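Local coordinates for putative nucleolar GTP-binding protein 1 (Plasmodium falciparum, PDB 2QU8) that binds GDP and is probably a nucleolar GTPase of the NOG1 family, although its function has not been established, at residues A[29-34]-A[76-82]. Numbering follows the deposited sequence.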
ATOM      1  N   LYS A  29       6.429   8.655  11.408  1.00 32.92           N
ATOM      2  CA  LYS A  29       5.114   9.187  11.042  1.00 31.81           C
ATOM      3  C   LYS A  29       4.247   8.085  10.435  1.00 30.17           C
ATOM      4  O   LYS A  29       4.723   7.285   9.637  1.00 29.57           O
ATOM      5  CB  LYS A  29       5.248  10.366  10.063  1.00 31.68           C
ATOM      6  CG  LYS A  29       4.007  11.280   9.979  1.00 33.22           C
ATOM      7  CD  LYS A  29       4.126  12.335   8.873  1.00 33.03           C
ATOM      8  CE  LYS A  29       3.176  13.514   9.090  1.00 35.59           C
ATOM      9  NZ  LYS A  29       3.034  14.399   7.874  1.00 37.25           N
ATOM     10  N   LYS A  30       2.975   8.051  10.825  1.00 29.00           N
ATOM     11  CA  LYS A  30       1.999   7.148  10.216  1.00 28.18           C
ATOM     12  C   LYS A  30       2.007   7.318   8.692  1.00 27.38           C
ATOM     13  O   LYS A  30       1.892   8.434   8.181  1.00 27.04           O
ATOM     14  CB  LYS A  30       0.606   7.399  10.785  1.00 28.36           C
ATOM     15  CG  LYS A  30       0.495   7.129  12.281  1.00 29.76           C
ATOM     16  CD  LYS A  30      -0.926   7.347  12.787  1.00 33.19           C
ATOM     17  CE  LYS A  30      -1.279   8.815  12.880  1.00 34.68           C
ATOM     18  NZ  LYS A  30      -0.376   9.549  13.822  1.00 37.50           N
ATOM     19  N   THR A  31       2.157   6.207   7.979  1.00 26.33           N
ATOM     20  CA  THR A  31       2.387   6.249   6.543  1.00 25.21           C
ATOM     21  C   THR A  31       1.523   5.264   5.767  1.00 24.73           C
ATOM     22  O   THR A  31       1.381   4.102   6.156  1.00 24.69           O
ATOM     23  CB  THR A  31       3.884   5.939   6.221  1.00 25.33           C
ATOM     24  OG1 THR A  31       4.734   6.855   6.918  1.00 24.78           O
ATOM     25  CG2 THR A  31       4.173   6.021   4.712  1.00 24.95           C
ATOM     26  N   ILE A  32       0.967   5.724   4.654  1.00 23.82           N
ATOM     27  CA  ILE A  32       0.474   4.803   3.634  1.00 23.24           C
ATOM     28  C   ILE A  32       1.574   4.616   2.572  1.00 22.80           C
ATOM     29  O   ILE A  32       2.050   5.578   1.969  1.00 23.00           O
ATOM     30  CB  ILE A  32      -0.858   5.280   3.002  1.00 23.37           C
ATOM     31  CG1 ILE A  32      -1.953   5.400   4.077  1.00 23.06           C
ATOM     32  CG2 ILE A  32      -1.320   4.317   1.925  1.00 23.33           C
ATOM     33  CD1 ILE A  32      -3.160   6.186   3.600  1.00 21.07           C
ATOM     34  N   ILE A  33       1.992   3.374   2.379  1.00 22.45           N
ATOM     35  CA  ILE A  33       2.993   3.046   1.369  1.00 22.53           C
ATOM     36  C   ILE A  33       2.271   2.566   0.128  1.00 22.19           C
ATOM     37  O   ILE A  33       1.633   1.515   0.152  1.00 22.43           O
ATOM     38  CB  ILE A  33       3.966   1.954   1.881  1.00 22.63           C
ATOM     39  CG1 ILE A  33       4.667   2.441   3.153  1.00 22.96           C
ATOM     40  CG2 ILE A  33       4.979   1.553   0.771  1.00 22.59           C
ATOM     41  CD1 ILE A  33       5.184   1.315   4.062  1.00 24.57           C
ATOM     42  N   LEU A  34       2.352   3.340  -0.951  1.00 22.60           N
ATOM     43  CA  LEU A  34       1.694   2.950  -2.192  1.00 22.75           C
ATOM     44  C   LEU A  34       2.525   1.961  -2.995  1.00 22.75           C
ATOM     45  O   LEU A  34       3.740   2.131  -3.156  1.00 22.60           O
ATOM     46  CB  LEU A  34       1.345   4.166  -3.049  1.00 22.57           C
ATOM     47  CG  LEU A  34       0.178   5.028  -2.561  1.00 22.53           C
ATOM     48  CD1 LEU A  34       0.247   6.387  -3.245  1.00 22.00           C
ATOM     49  CD2 LEU A  34      -1.163   4.335  -2.820  1.00 21.55           C
ATOM     50  N   ASN A  76      -4.874  13.437  13.387  1.00 41.54           N
ATOM     51  CA  ASN A  76      -3.586  12.779  13.245  1.00 40.62           C
ATOM     52  C   ASN A  76      -2.938  13.113  11.912  1.00 39.61           C
ATOM     53  O   ASN A  76      -3.617  13.276  10.906  1.00 39.34           O
ATOM     54  CB  ASN A  76      -3.736  11.265  13.390  1.00 41.10           C
ATOM     55  CG  ASN A  76      -4.135  10.847  14.790  1.00 41.95           C
ATOM     56  OD1 ASN A  76      -3.284  10.560  15.627  1.00 43.88           O
ATOM     57  ND2 ASN A  76      -5.440  10.818  15.054  1.00 43.63           N
ATOM     58  N   LYS A  77      -1.617  13.216  11.917  1.00 38.69           N
ATOM     59  CA  LYS A  77      -0.869  13.564  10.712  1.00 37.80           C
ATOM     60  C   LYS A  77      -0.344  12.321   9.988  1.00 36.33           C
ATOM     61  O   LYS A  77       0.236  11.418  10.600  1.00 36.48           O
ATOM     62  CB  LYS A  77       0.261  14.540  11.046  1.00 37.90           C
ATOM     63  CG  LYS A  77      -0.225  15.949  11.401  1.00 38.66           C
ATOM     64  CD  LYS A  77       0.935  16.927  11.540  1.00 39.46           C
ATOM     65  CE  LYS A  77       1.507  17.336  10.185  1.00 42.58           C
ATOM     66  NZ  LYS A  77       2.902  17.885  10.314  1.00 43.66           N
ATOM     67  N   TYR A  78      -0.562  12.283   8.678  1.00 34.40           N
ATOM     68  CA  TYR A  78      -0.156  11.147   7.860  1.00 32.71           C
ATOM     69  C   TYR A  78       0.744  11.562   6.708  1.00 31.15           C
ATOM     70  O   TYR A  78       0.675  12.689   6.219  1.00 29.95           O
ATOM     71  CB  TYR A  78      -1.385  10.437   7.294  1.00 32.87           C
ATOM     72  CG  TYR A  78      -2.219   9.701   8.323  1.00 33.57           C
ATOM     73  CD1 TYR A  78      -1.995   8.354   8.589  1.00 33.13           C
ATOM     74  CD2 TYR A  78      -3.241  10.352   9.020  1.00 34.13           C
ATOM     75  CE1 TYR A  78      -2.751   7.671   9.536  1.00 34.04           C
ATOM     76  CE2 TYR A  78      -4.015   9.673   9.968  1.00 34.07           C
ATOM     77  CZ  TYR A  78      -3.762   8.338  10.219  1.00 34.70           C
ATOM     78  OH  TYR A  78      -4.516   7.659  11.157  1.00 35.11           O
ATOM     79  N   GLN A  79       1.591  10.635   6.283  1.00 29.98           N
ATOM     80  CA  GLN A  79       2.243  10.761   4.991  1.00 28.99           C
ATOM     81  C   GLN A  79       1.828   9.616   4.072  1.00 27.83           C
ATOM     82  O   GLN A  79       1.411   8.554   4.526  1.00 27.40           O
ATOM     83  CB  GLN A  79       3.759  10.863   5.132  1.00 29.28           C
ATOM     84  CG  GLN A  79       4.420   9.701   5.851  1.00 31.17           C
ATOM     85  CD  GLN A  79       5.833  10.025   6.314  1.00 32.43           C
ATOM     86  OE1 GLN A  79       6.258  11.181   6.289  1.00 33.17           O
ATOM     87  NE2 GLN A  79       6.565   9.001   6.743  1.00 31.82           N
ATOM     88  N   ILE A  80       1.908   9.851   2.772  1.00 26.72           N
ATOM     89  CA  ILE A  80       1.631   8.811   1.809  1.00 25.85           C
ATOM     90  C   ILE A  80       2.744   8.829   0.758  1.00 25.76           C
ATOM     91  O   ILE A  80       3.019   9.862   0.151  1.00 26.09           O
ATOM     92  CB  ILE A  80       0.182   8.917   1.227  1.00 25.86           C
ATOM     93  CG1 ILE A  80      -0.072   7.820   0.186  1.00 25.04           C
ATOM     94  CG2 ILE A  80      -0.138  10.366   0.727  1.00 25.17           C
ATOM     95  CD1 ILE A  80      -1.546   7.593  -0.141  1.00 25.30           C
ATOM     96  N   ILE A  81       3.405   7.689   0.593  1.00 25.26           N
ATOM     97  CA  ILE A  81       4.619   7.604  -0.214  1.00 25.49           C
ATOM     98  C   ILE A  81       4.405   6.799  -1.492  1.00 25.39           C
ATOM     99  O   ILE A  81       3.804   5.718  -1.477  1.00 25.14           O
ATOM    100  CB  ILE A  81       5.807   7.037   0.610  1.00 25.69           C
ATOM    101  CG1 ILE A  81       6.042   7.909   1.853  1.00 25.85           C
ATOM    102  CG2 ILE A  81       7.088   6.989  -0.226  1.00 26.66           C
ATOM    103  CD1 ILE A  81       6.995   7.312   2.857  1.00 28.33           C
ATOM    104  N   ASP A  82       4.910   7.344  -2.594  1.00 24.85           N
ATOM    105  CA  ASP A  82       4.847   6.709  -3.898  1.00 25.06           C
ATOM    106  C   ASP A  82       6.289   6.626  -4.401  1.00 25.20           C
ATOM    107  O   ASP A  82       6.999   7.633  -4.434  1.00 24.81           O
ATOM    108  CB  ASP A  82       3.960   7.544  -4.855  1.00 24.79           C
ATOM    109  CG  ASP A  82       3.754   6.881  -6.224  1.00 24.84           C
ATOM    110  OD1 ASP A  82       3.696   5.639  -6.302  1.00 22.67           O
ATOM    111  OD2 ASP A  82       3.622   7.608  -7.235  1.00 25.34           O
TER
HETATM  112  O   HOH W   1       1.903  10.390  12.457  1.00 40.44           O
HETATM  113  O   HOH W   2       4.713   3.368  -5.275  1.00 26.79           O
HETATM  114  O   HOH W   3       6.065   3.543  -2.122  1.00 36.49           O
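Gln79 reaches across to Thr31 with its amide: NE2 lies 2.8 Å from Thr31 OG1, the hydroxyl sitting close to the amide plane. Gln79 CG stands between backbone N and carbonyl carbon (chi1 58°), and the extended chain beyond it carries the amide over the neighbouring strand. The amide's rotation is fixed further because NE2 also bonds to Asn26 O, while Thr31 OG1 donates to Lys29 O from above the carbonyl plane. Further along this face, Thr31 CG2 meets Ile81 CD1 at 3.6 Å.

On the face bearing Lys30, Ile32, Tyr78 and Ile80, Lys30 bends at chi3 and chi4 and lays CE over the Tyr78 ring, 4.0 Å from its centroid and 24° off the normal, a CH-pi contact. The ammonium rises farther above the same face, too far for more than a weak cation-pi attraction, and a water links Lys30 NZ to Lys77 O. Tyr78 OH bonds to Lys204 of helix 192-222. Ile32 and Ile80 lie side by side, and Ile80 CG1 also touches Leu34 CD1 at 3.7 Å.

Between the two faces, Ile32 binds the neighbouring strand through both its N and its O, on either side of Ile80 in sequence: N to Gln79 O, O from Ile81 N. This alternation, with axes only 20° apart, defines parallel pairing of strands 30-34 and 76-82. Asp82 ends near GDP and touches Lys42 and Ser43, consistent with the P-loop GTPase fold.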